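SnoK (Streptomyces nogalater, PDB 5EPA) is a non-heme iron, 2-oxoglutarate-dependent carbocyclase of nogalamycin biosynthesis, with a fold of the phytanoyl-CoA dioxygenase family. Local coordinates at residues V44-E49 and H97-I103; L120-R126 and N227-R233; R173-Q179 and L191-P196; H181-F185 and R248-Q252. One frame throughout, in Å; residues are numbered along the deposited sequence.

Interaction 1: residues V44-E49 and H97-I103; sequences VLSETE and HPEISGI
L45 lays its CD2 methyl over one face of the H97 imidazole, a CH-pi contact with CD2 3.8 Å from the ring centroid and nearer the rim than the middle. On the other face sits CD of P98, so the ring is sandwiched between two aliphatic groups. At its edge H97 NE2 donates to E49 OE2 at 2.7 Å, and the carboxylate oxygen lies almost in the imidazole plane, although the carboxylate itself is turned about 50° from the ring and is met on its syn side but well out of the carboxylate plane. This ring stands where it does because CG is anti to the backbone N (chi1 -169°), which also brings ND1 back over the start of helix 98-108. There ND1 accepts a weak N-cap bond from I100 N.

E49 has a second task. Its OE1 takes S46 N through the anti lone pair at 2.9 Å, while S46 OG accepts from E49 N, and the two residues form a capping box. A single carboxylate thus ties the first turn of helix 47-64 to the residue that caps helix 98-108, an example of two helix starts joined through their caps. Beside the polar link the contact is apolar: V44 CG1 meets I100 CG1 at 3.6 Å, and L45 CD2 lies 3.9 Å from I100 CD1.

These aliphatic groups continue into the main sheet. L45 and I100 rest on I152 of strand 148-153, V44 on V213 and I103 on F215 of strand 213-217, while Y240 of strand 233-242 touches I100 and S101.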
# COMPACT_ATOMS: atom_id res chain seq x y z
N VAL A 44 3.71 -14.16 -7.00
CA VAL A 44 3.62 -13.29 -8.13
C VAL A 44 5.04 -13.06 -8.68
O VAL A 44 5.25 -13.10 -9.88
CB VAL A 44 2.96 -11.96 -7.77
CG1 VAL A 44 2.88 -11.06 -8.99
CG2 VAL A 44 1.57 -12.19 -7.19
N LEU A 45 5.98 -12.80 -7.76
CA LEU A 45 7.40 -12.67 -8.06
C LEU A 45 8.16 -13.93 -7.74
O LEU A 45 7.96 -14.54 -6.70
CB LEU A 45 8.01 -11.56 -7.22
CG LEU A 45 7.39 -10.18 -7.39
CD1 LEU A 45 8.15 -9.20 -6.53
CD2 LEU A 45 7.46 -9.71 -8.86
N SER A 46 9.09 -14.28 -8.62
CA SER A 46 10.00 -15.39 -8.40
C SER A 46 11.06 -15.03 -7.35
O SER A 46 11.25 -13.86 -7.02
CB SER A 46 10.72 -15.72 -9.71
OG SER A 46 11.55 -14.63 -10.10
N GLU A 47 11.76 -16.04 -6.86
CA GLU A 47 12.88 -15.84 -5.90
C GLU A 47 13.93 -14.90 -6.49
O GLU A 47 14.44 -14.03 -5.81
CB GLU A 47 13.46 -17.21 -5.48
CG GLU A 47 12.44 -17.94 -4.63
CD GLU A 47 12.82 -19.39 -4.31
OE1 GLU A 47 13.35 -20.10 -5.21
OE2 GLU A 47 12.58 -19.81 -3.14
N THR A 48 14.22 -15.08 -7.76
CA THR A 48 15.19 -14.25 -8.45
C THR A 48 14.75 -12.80 -8.48
O THR A 48 15.55 -11.90 -8.19
CB THR A 48 15.39 -14.77 -9.87
OG1 THR A 48 15.92 -16.09 -9.80
CG2 THR A 48 16.36 -13.86 -10.69
N GLU A 49 13.51 -12.54 -8.86
CA GLU A 49 12.97 -11.16 -8.86
C GLU A 49 12.95 -10.51 -7.48
O GLU A 49 13.31 -9.36 -7.35
CB GLU A 49 11.56 -11.11 -9.43
CG GLU A 49 11.47 -11.37 -10.95
CD GLU A 49 10.03 -11.53 -11.42
OE1 GLU A 49 9.28 -12.42 -10.89
OE2 GLU A 49 9.62 -10.77 -12.30
N HIS A 97 5.44 -3.89 -13.28
CA HIS A 97 5.60 -5.32 -13.48
C HIS A 97 4.33 -5.82 -14.17
O HIS A 97 3.22 -5.44 -13.77
CB HIS A 97 5.79 -6.02 -12.13
CG HIS A 97 6.20 -7.45 -12.25
ND1 HIS A 97 5.30 -8.48 -12.32
CD2 HIS A 97 7.44 -8.03 -12.28
CE1 HIS A 97 5.95 -9.63 -12.43
NE2 HIS A 97 7.25 -9.38 -12.40
N PRO A 98 4.48 -6.67 -15.21
CA PRO A 98 3.28 -7.07 -15.94
C PRO A 98 2.28 -7.86 -15.12
O PRO A 98 1.08 -7.69 -15.29
CB PRO A 98 3.83 -7.95 -17.07
CG PRO A 98 5.28 -7.57 -17.20
CD PRO A 98 5.72 -7.15 -15.84
N GLU A 99 2.76 -8.72 -14.22
CA GLU A 99 1.85 -9.51 -13.45
C GLU A 99 1.25 -8.70 -12.30
O GLU A 99 0.04 -8.71 -12.09
CB GLU A 99 2.52 -10.80 -12.96
CG GLU A 99 3.25 -11.60 -14.05
CD GLU A 99 2.44 -11.86 -15.32
OE1 GLU A 99 1.19 -11.60 -15.38
OE2 GLU A 99 3.05 -12.35 -16.28
N ILE A 100 2.07 -8.00 -11.54
CA ILE A 100 1.56 -7.24 -10.41
C ILE A 100 0.54 -6.20 -10.89
O ILE A 100 -0.52 -6.06 -10.30
CB ILE A 100 2.67 -6.53 -9.62
CG1 ILE A 100 3.64 -7.54 -9.01
CG2 ILE A 100 2.07 -5.65 -8.54
CD1 ILE A 100 4.87 -6.90 -8.37
N SER A 101 0.92 -5.40 -11.91
CA SER A 101 0.09 -4.28 -12.34
C SER A 101 -1.08 -4.82 -13.13
O SER A 101 -2.17 -4.28 -13.07
CB SER A 101 0.90 -3.23 -13.16
OG SER A 101 1.37 -3.75 -14.37
N GLY A 102 -0.87 -5.89 -13.88
CA GLY A 102 -1.99 -6.51 -14.60
C GLY A 102 -3.06 -7.12 -13.67
O GLY A 102 -4.26 -7.08 -13.95
N ILE A 103 -2.61 -7.71 -12.56
CA ILE A 103 -3.53 -8.23 -11.55
C ILE A 103 -4.28 -7.07 -10.91
O ILE A 103 -5.47 -7.15 -10.73
CB ILE A 103 -2.78 -9.06 -10.47
CG1 ILE A 103 -2.34 -10.40 -11.07
CG2 ILE A 103 -3.68 -9.30 -9.26
CD1 ILE A 103 -1.28 -11.09 -10.25

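Interaction 2: residues L120-R126 and N227-R233; sequences LVKEPKR and NTSDSVR. With AKG (2-oxoglutaric acid), chain H.
K122 and R233 face each other as an antiparallel hydrogen-bonded pair where strand 112-122 ends and strand 233-242 begins. K122 N donates to R233 O at 2.9 Å, and R233 N returns the bond to K122 O. K125 N donates to N227 O, fixing the type II turn E123-R126 against the opposite loop.

Side-chain amide bonds reinforce this pairing. N227 ND2 gives one hydrogen to K122 O at 2.9 Å, from the face of that carbonyl opposite R233 N, and the other almost straight to S231 O. N227 OD1 receives both S229 N, making an Asx turn, and S229 OG. A leucine at N227 would probably cost K122 O its second donor and S231 O the amide hydrogen, and let the turn through S229 shift.

The charged contacts divide between surface and pocket. Outside, K125 NZ bridges to D230 OD1 at 3.0 Å and bonds S229 O. Inside, R233 NH2 donates to O3 of 2-oxoglutarate at 2.6 Å and to L120 O, which lies in the guanidinium plane while NH2 comes from above the carbonyl plane. NH1 reaches O4 at 3.1 Å and G162 O. T130 OG1 and W151 NE1 also bond the cosubstrate.

K122 CG covers the centre of one guanidinium face, and K122 NZ binds Q77 O and T130 OG1. The R233 guanidinium, with the K122 ammonium a little further off, would probably stabilise the charged C5 carboxylate.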
# COMPACT_ATOMS: atom_id res chain seq x y z
N LEU A 120 8.94 -0.03 2.54
CA LEU A 120 8.28 -0.13 3.88
C LEU A 120 8.95 -1.16 4.77
O LEU A 120 8.71 -2.38 4.64
CB LEU A 120 6.80 -0.48 3.72
CG LEU A 120 5.95 0.52 2.93
CD1 LEU A 120 4.70 -0.22 2.44
CD2 LEU A 120 5.60 1.76 3.72
N VAL A 121 9.80 -0.68 5.66
CA VAL A 121 10.72 -1.54 6.44
C VAL A 121 10.33 -1.51 7.90
O VAL A 121 10.04 -0.43 8.44
CB VAL A 121 12.18 -1.07 6.31
CG1 VAL A 121 13.07 -1.68 7.37
CG2 VAL A 121 12.74 -1.46 4.95
N LYS A 122 10.32 -2.68 8.53
CA LYS A 122 10.18 -2.74 10.00
C LYS A 122 11.38 -3.48 10.60
O LYS A 122 11.55 -4.65 10.33
CB LYS A 122 8.88 -3.44 10.45
CG LYS A 122 7.61 -2.58 10.36
CD LYS A 122 6.42 -3.32 11.00
CE LYS A 122 5.08 -2.58 10.84
NZ LYS A 122 4.86 -1.60 11.92
N GLU A 123 12.16 -2.80 11.43
CA GLU A 123 13.28 -3.41 12.07
C GLU A 123 12.79 -4.23 13.26
O GLU A 123 11.83 -3.84 13.92
CB GLU A 123 14.26 -2.35 12.57
CG GLU A 123 14.95 -1.54 11.48
CD GLU A 123 16.03 -2.32 10.69
OE1 GLU A 123 16.60 -3.33 11.22
OE2 GLU A 123 16.33 -1.88 9.51
N PRO A 124 13.46 -5.36 13.53
CA PRO A 124 13.06 -6.26 14.61
C PRO A 124 13.29 -5.65 15.98
O PRO A 124 14.32 -5.04 16.21
CB PRO A 124 13.96 -7.47 14.42
CG PRO A 124 15.17 -6.95 13.68
CD PRO A 124 14.66 -5.84 12.82
N LYS A 125 12.27 -5.74 16.83
CA LYS A 125 12.34 -5.27 18.23
C LYS A 125 12.49 -3.75 18.40
O LYS A 125 12.65 -3.29 19.52
CB LYS A 125 13.48 -5.98 18.97
CG LYS A 125 13.45 -7.49 18.78
CD LYS A 125 13.88 -8.25 20.04
CE LYS A 125 13.30 -9.66 20.04
NZ LYS A 125 13.83 -10.45 18.88
N ARG A 126 12.38 -2.99 17.33
CA ARG A 126 12.46 -1.53 17.40
C ARG A 126 11.29 -0.83 16.74
O ARG A 126 11.34 0.37 16.49
CB ARG A 126 13.74 -1.03 16.72
CG ARG A 126 14.98 -1.20 17.55
CD ARG A 126 15.83 -2.29 16.95
NE ARG A 126 16.56 -1.79 15.79
CZ ARG A 126 17.33 -2.55 15.02
NH1 ARG A 126 17.96 -2.00 13.97
NH2 ARG A 126 17.50 -3.85 15.31
N ASN A 227 7.15 -5.59 14.60
CA ASN A 227 8.06 -6.67 14.27
C ASN A 227 8.79 -7.04 15.52
O ASN A 227 9.63 -6.28 15.99
CB ASN A 227 9.06 -6.26 13.17
CG ASN A 227 10.04 -7.37 12.82
OD1 ASN A 227 10.03 -8.46 13.41
ND2 ASN A 227 10.89 -7.11 11.81
N THR A 228 8.43 -8.20 16.08
CA THR A 228 9.07 -8.75 17.30
C THR A 228 9.85 -10.00 16.98
O THR A 228 10.36 -10.65 17.87
CB THR A 228 8.03 -9.14 18.38
OG1 THR A 228 7.07 -10.03 17.78
CG2 THR A 228 7.30 -7.91 18.87
N SER A 229 10.05 -10.26 15.69
CA SER A 229 10.93 -11.34 15.25
C SER A 229 12.42 -10.96 15.41
O SER A 229 12.76 -9.97 16.04
CB SER A 229 10.63 -11.72 13.80
OG SER A 229 11.25 -10.80 12.90
N ASP A 230 13.29 -11.77 14.81
CA ASP A 230 14.71 -11.51 14.83
C ASP A 230 15.21 -10.96 13.49
O ASP A 230 16.41 -10.76 13.30
CB ASP A 230 15.45 -12.79 15.20
CG ASP A 230 15.29 -13.14 16.69
OD1 ASP A 230 15.72 -12.32 17.53
OD2 ASP A 230 14.79 -14.24 17.02
N SER A 231 14.29 -10.74 12.55
CA SER A 231 14.68 -10.37 11.18
C SER A 231 13.91 -9.17 10.68
O SER A 231 12.72 -9.00 10.97
CB SER A 231 14.39 -11.53 10.23
OG SER A 231 15.20 -12.59 10.56
N VAL A 232 14.59 -8.39 9.85
CA VAL A 232 14.01 -7.26 9.22
C VAL A 232 12.80 -7.68 8.37
O VAL A 232 12.82 -8.70 7.70
CB VAL A 232 15.05 -6.54 8.28
CG1 VAL A 232 14.36 -5.41 7.54
CG2 VAL A 232 16.20 -5.95 9.06
N ARG A 233 11.77 -6.86 8.36
CA ARG A 233 10.67 -7.01 7.38
C ARG A 233 10.77 -5.95 6.31
O ARG A 233 10.87 -4.77 6.62
CB ARG A 233 9.31 -6.81 8.04
CG ARG A 233 8.19 -7.01 7.07
CD ARG A 233 6.93 -6.26 7.48
NE ARG A 233 6.92 -4.95 6.88
CZ ARG A 233 5.98 -4.03 7.05
NH1 ARG A 233 4.91 -4.20 7.85
NH2 ARG A 233 6.14 -2.88 6.42
C1 AKG H . -0.16 0.35 3.22
O1 AKG H . 0.46 -0.33 2.36
O2 AKG H . -1.15 1.09 2.99
C2 AKG H . 0.27 0.32 4.61
O5 AKG H . -0.42 1.01 5.35
C3 AKG H . 1.45 -0.49 5.05
C4 AKG H . 1.94 -0.28 6.49
C5 AKG H . 3.11 -1.22 6.81
O3 AKG H . 3.84 -1.72 5.89
O4 AKG H . 3.35 -1.52 7.98

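Interaction 3: residues R173-Q179 and L191-P196; sequences RAREDRQ and LADVWP
D177, in the 3-10 turn 175-177, and W195, the first residue beyond helix 191-194, bring their CA atoms within 4.4 Å of each other. No direct hydrogen bond crosses between the two segments. The carbonyl oxygens E176 O and V194 O, both acceptors, come within 3.3 Å of each other without bonding.

The side chains meet chiefly around the indole. R173 CD lies over the six-membered ring, 3.5 Å from its centroid and only 10° off the normal, a CH-pi contact. A bend at chi3 (-66°) then carries the guanidinium off the ring, its plane tilted by 39°, leaving at most a weak cation-pi attraction. D177 comes to the five-membered end, with CG 3.4 Å from W195 CD1. V194 CG1 packs on the backbone, 3.6 Å from Q179 N.

The arginine head is held by several acceptors: NH1 donates to D177 O at 3.0 Å, NE to S170 O, and NH2 to R219 O while forming a salt bridge with D134. R178 CG lies over the centre of one guanidinium face. Replacing W195 with an alanine would probably open a gap over R173 CD and leave its methylenes freer to turn.

In chemical terms the roles are divided: the indole provides an aromatic floor for the arginine's aliphatic part, whereas carbonyls and a carboxylate bind its charge. R173 thereby joins this peripheral loop to D134, which lies between the iron ligands H133 and D135 in the sequence.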
# COMPACT_ATOMS: atom_id res chain seq x y z
N ARG A 173 -17.89 0.78 3.72
CA ARG A 173 -18.48 1.67 4.71
C ARG A 173 -19.22 2.83 4.07
O ARG A 173 -18.77 3.40 3.07
CB ARG A 173 -17.41 2.26 5.62
CG ARG A 173 -16.85 1.32 6.65
CD ARG A 173 -15.65 1.96 7.35
NE ARG A 173 -14.53 2.15 6.41
CZ ARG A 173 -13.61 3.08 6.54
NH1 ARG A 173 -13.61 3.93 7.54
NH2 ARG A 173 -12.64 3.12 5.69
N ALA A 174 -20.35 3.20 4.68
CA ALA A 174 -21.10 4.40 4.31
C ALA A 174 -20.29 5.64 4.64
O ALA A 174 -19.34 5.59 5.44
CB ALA A 174 -22.40 4.42 5.07
N ARG A 175 -20.64 6.77 4.03
CA ARG A 175 -19.92 8.06 4.20
C ARG A 175 -19.73 8.47 5.65
O ARG A 175 -18.64 8.85 6.05
CB ARG A 175 -20.71 9.16 3.47
CG ARG A 175 -20.33 10.65 3.53
CD ARG A 175 -19.04 10.91 2.73
NE ARG A 175 -18.31 12.09 3.19
CZ ARG A 175 -17.48 12.09 4.24
NH1 ARG A 175 -17.31 10.97 4.96
NH2 ARG A 175 -16.82 13.20 4.57
N GLU A 176 -20.78 8.35 6.44
CA GLU A 176 -20.73 8.75 7.84
C GLU A 176 -19.70 7.94 8.69
O GLU A 176 -19.35 8.37 9.79
CB GLU A 176 -22.11 8.66 8.51
CG GLU A 176 -22.69 7.19 8.61
CD GLU A 176 -23.85 6.85 7.66
OE1 GLU A 176 -23.86 7.38 6.51
OE2 GLU A 176 -24.73 6.02 8.08
N ASP A 177 -19.29 6.77 8.20
CA ASP A 177 -18.34 5.90 8.88
C ASP A 177 -16.91 5.99 8.29
O ASP A 177 -16.06 5.20 8.63
CB ASP A 177 -18.83 4.46 8.81
CG ASP A 177 -20.09 4.22 9.65
OD1 ASP A 177 -20.26 4.87 10.69
OD2 ASP A 177 -20.91 3.38 9.27
N ARG A 178 -16.68 6.96 7.43
CA ARG A 178 -15.38 7.16 6.79
C ARG A 178 -14.86 8.55 7.06
O ARG A 178 -15.61 9.51 7.12
CB ARG A 178 -15.52 7.11 5.30
CG ARG A 178 -15.72 5.74 4.78
CD ARG A 178 -15.50 5.75 3.29
NE ARG A 178 -16.76 6.01 2.59
CZ ARG A 178 -17.01 7.03 1.78
NH1 ARG A 178 -16.08 7.95 1.53
NH2 ARG A 178 -18.22 7.14 1.22
N GLN A 179 -13.56 8.65 7.25
CA GLN A 179 -12.99 9.96 7.41
C GLN A 179 -12.83 10.71 6.06
O GLN A 179 -13.05 11.91 6.00
CB GLN A 179 -11.67 9.90 8.13
CG GLN A 179 -11.13 11.29 8.41
CD GLN A 179 -10.15 11.30 9.54
OE1 GLN A 179 -9.62 10.26 9.93
NE2 GLN A 179 -9.86 12.50 10.06
N LEU A 191 -10.25 6.00 15.07
CA LEU A 191 -11.17 5.33 14.16
C LEU A 191 -12.53 4.98 14.81
O LEU A 191 -13.57 5.06 14.16
CB LEU A 191 -10.52 4.10 13.54
CG LEU A 191 -11.38 3.42 12.48
CD1 LEU A 191 -11.73 4.36 11.32
CD2 LEU A 191 -10.64 2.21 11.94
N ALA A 192 -12.52 4.65 16.11
CA ALA A 192 -13.77 4.35 16.80
C ALA A 192 -14.70 5.56 16.87
O ALA A 192 -15.90 5.40 16.98
CB ALA A 192 -13.51 3.82 18.19
N ASP A 193 -14.15 6.78 16.83
CA ASP A 193 -15.00 8.01 16.82
C ASP A 193 -15.62 8.27 15.44
O ASP A 193 -16.77 8.62 15.33
CB ASP A 193 -14.20 9.22 17.27
CG ASP A 193 -13.82 9.16 18.76
OD1 ASP A 193 -14.62 8.69 19.59
OD2 ASP A 193 -12.70 9.57 19.12
N VAL A 194 -14.83 8.00 14.40
CA VAL A 194 -15.29 8.06 13.02
C VAL A 194 -16.29 6.94 12.68
O VAL A 194 -17.34 7.18 12.11
CB VAL A 194 -14.12 7.88 12.06
CG1 VAL A 194 -14.61 7.87 10.63
CG2 VAL A 194 -13.06 8.97 12.25
N TRP A 195 -15.92 5.71 13.03
CA TRP A 195 -16.70 4.49 12.76
C TRP A 195 -17.06 3.76 14.06
O TRP A 195 -16.32 2.91 14.49
CB TRP A 195 -15.86 3.57 11.88
CG TRP A 195 -16.56 2.37 11.35
CD1 TRP A 195 -17.90 2.16 11.28
CD2 TRP A 195 -15.95 1.21 10.81
NE1 TRP A 195 -18.16 0.95 10.72
CE2 TRP A 195 -16.98 0.34 10.42
CE3 TRP A 195 -14.62 0.81 10.61
CZ2 TRP A 195 -16.74 -0.89 9.83
CZ3 TRP A 195 -14.37 -0.42 10.03
CH2 TRP A 195 -15.44 -1.26 9.65
N PRO A 196 -18.17 4.12 14.69
CA PRO A 196 -18.47 3.58 16.04
C PRO A 196 -18.44 2.07 16.15
O PRO A 196 -18.08 1.54 17.20
CB PRO A 196 -19.87 4.09 16.31
CG PRO A 196 -19.93 5.37 15.55
CD PRO A 196 -19.13 5.15 14.29
O HOH W 1 -20.23 7.63 11.90

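Interaction 4: residues H181-F185 and R248-Q252; sequences HMTSF and RPGVQ
The long loop between strand 164-166 and helix 191-194 here meets the segment that follows strand 246-247, and H181 stacks on R248 where the two come together. The guanidinium lies nearly parallel to the imidazole, planes 7° apart and centres 4.0 Å apart, with R248 NE above the CD2 side of the ring. The arginine chain is extended from CG to NE (chi3 -176°), which draws it across the ring and sets CD over the centre, 3.5 Å from the centroid. While its face is occupied in this way, the imidazole edge makes a directed bond: NE2 donates to P249 O at 2.9 Å, nearly straight and in the ring plane, although it approaches from above the plane of the carbonyl. This bond fixes the rotation of the ring.

Next to it, V251 N donates to M182 O at 3.3 Å. The contact therefore joins two irregular loops of a PhyH-family, cupin-clan fold, with one backbone bond and one histidine-carbonyl bond in place of strand pairing. G250 passes so close that a CB on it would probably clash with both H181 NE2 and M182 O.

Beyond the glycine the contact turns apolar. V251 CG1 sits squarely over the F185 ring, 3.7 Å from its centroid, and also touches S184 CA. The other branch, CG2, meets M182 CE at 3.8 Å. Q252 NE2 approaches the same phenyl group at its edge, 3.9 Å from F185 CZ, with the amide plane turned 81° from the ring. M182 in turn leans on T137 and E187, and its backbone bonds to T137.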
# COMPACT_ATOMS: atom_id res chain seq x y z
N HIS A 181 -10.65 12.36 4.08
CA HIS A 181 -9.58 13.22 3.71
C HIS A 181 -9.09 14.08 4.84
O HIS A 181 -9.90 14.74 5.47
CB HIS A 181 -9.94 14.13 2.55
CG HIS A 181 -8.75 14.85 1.98
ND1 HIS A 181 -7.76 14.20 1.26
CD2 HIS A 181 -8.41 16.16 2.00
CE1 HIS A 181 -6.86 15.08 0.86
NE2 HIS A 181 -7.23 16.27 1.30
N MET A 182 -7.77 14.08 5.05
CA MET A 182 -7.15 15.03 5.97
C MET A 182 -6.45 16.16 5.24
O MET A 182 -5.52 15.91 4.48
CB MET A 182 -6.16 14.31 6.87
CG MET A 182 -6.82 13.48 7.98
SD MET A 182 -5.67 12.91 9.24
CE MET A 182 -4.24 12.45 8.26
N THR A 183 -6.89 17.38 5.44
CA THR A 183 -6.19 18.52 4.91
C THR A 183 -4.94 18.82 5.76
O THR A 183 -3.91 19.22 5.23
CB THR A 183 -7.12 19.72 4.86
OG1 THR A 183 -8.19 19.41 3.97
CG2 THR A 183 -6.40 20.98 4.33
N SER A 184 -5.07 18.66 7.07
CA SER A 184 -3.95 18.80 8.00
C SER A 184 -4.09 17.80 9.13
O SER A 184 -5.18 17.25 9.33
CB SER A 184 -3.87 20.20 8.57
OG SER A 184 -4.98 20.55 9.33
N PHE A 185 -3.01 17.57 9.88
CA PHE A 185 -3.00 16.51 10.89
C PHE A 185 -3.91 16.77 12.10
O PHE A 185 -4.30 15.86 12.77
CB PHE A 185 -1.58 16.16 11.34
CG PHE A 185 -0.83 15.33 10.34
CD1 PHE A 185 -1.21 14.03 10.09
CD2 PHE A 185 0.28 15.86 9.61
CE1 PHE A 185 -0.51 13.25 9.15
CE2 PHE A 185 0.97 15.10 8.68
CZ PHE A 185 0.59 13.80 8.45
N ARG A 248 -5.59 17.05 -4.77
CA ARG A 248 -6.34 17.66 -3.67
C ARG A 248 -5.42 17.91 -2.50
O ARG A 248 -4.86 16.93 -1.97
CB ARG A 248 -7.47 16.71 -3.20
CG ARG A 248 -8.36 17.36 -2.18
CD ARG A 248 -9.30 16.36 -1.54
NE ARG A 248 -10.21 17.04 -0.63
CZ ARG A 248 -11.30 16.49 -0.09
NH1 ARG A 248 -11.60 15.20 -0.29
NH2 ARG A 248 -12.08 17.25 0.69
N PRO A 249 -5.26 19.17 -2.10
CA PRO A 249 -4.27 19.49 -1.09
C PRO A 249 -4.54 18.79 0.22
O PRO A 249 -5.70 18.62 0.62
CB PRO A 249 -4.43 20.98 -0.88
CG PRO A 249 -4.89 21.46 -2.19
CD PRO A 249 -5.80 20.39 -2.71
N GLY A 250 -3.47 18.32 0.82
CA GLY A 250 -3.60 17.55 2.04
C GLY A 250 -2.28 17.23 2.63
O GLY A 250 -1.24 17.66 2.14
N VAL A 251 -2.38 16.39 3.67
CA VAL A 251 -1.21 15.98 4.38
C VAL A 251 -0.59 15.13 3.24
O VAL A 251 -1.31 14.71 2.30
CB VAL A 251 -1.51 15.14 5.66
CG1 VAL A 251 -2.28 15.96 6.69
CG2 VAL A 251 -2.25 13.85 5.35
N GLN A 252 0.69 14.88 3.30
CA GLN A 252 1.41 14.07 2.32
C GLN A 252 1.51 14.58 0.88
O GLN A 252 1.65 13.76 -0.05
CB GLN A 252 0.95 12.60 2.22
CG GLN A 252 0.67 11.88 3.51
CD GLN A 252 1.89 11.75 4.39
OE1 GLN A 252 3.00 12.07 3.98
NE2 GLN A 252 1.69 11.32 5.61

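How the interactions relate
Followed from the N terminus, interaction 1 comes first: it closes a loop of 47 residues and sets the starts of helices 47-64 and 98-108 beside the main sheet. Helix 98-108 leads into strand 112-122, whose end opens interaction 2. That contact closes a span of 100 residues by pairing this strand with the start of 233-242. Interaction 3 falls wholly within that span and folds the loop after strand 164-166 onto helix 191-194. Interaction 4 crosses both, fastening the same loop to the segment after strand 246-247. Interactions 3 and 4 have centres about 17 Å apart, on the opposite side of the chain's centre from interaction 1.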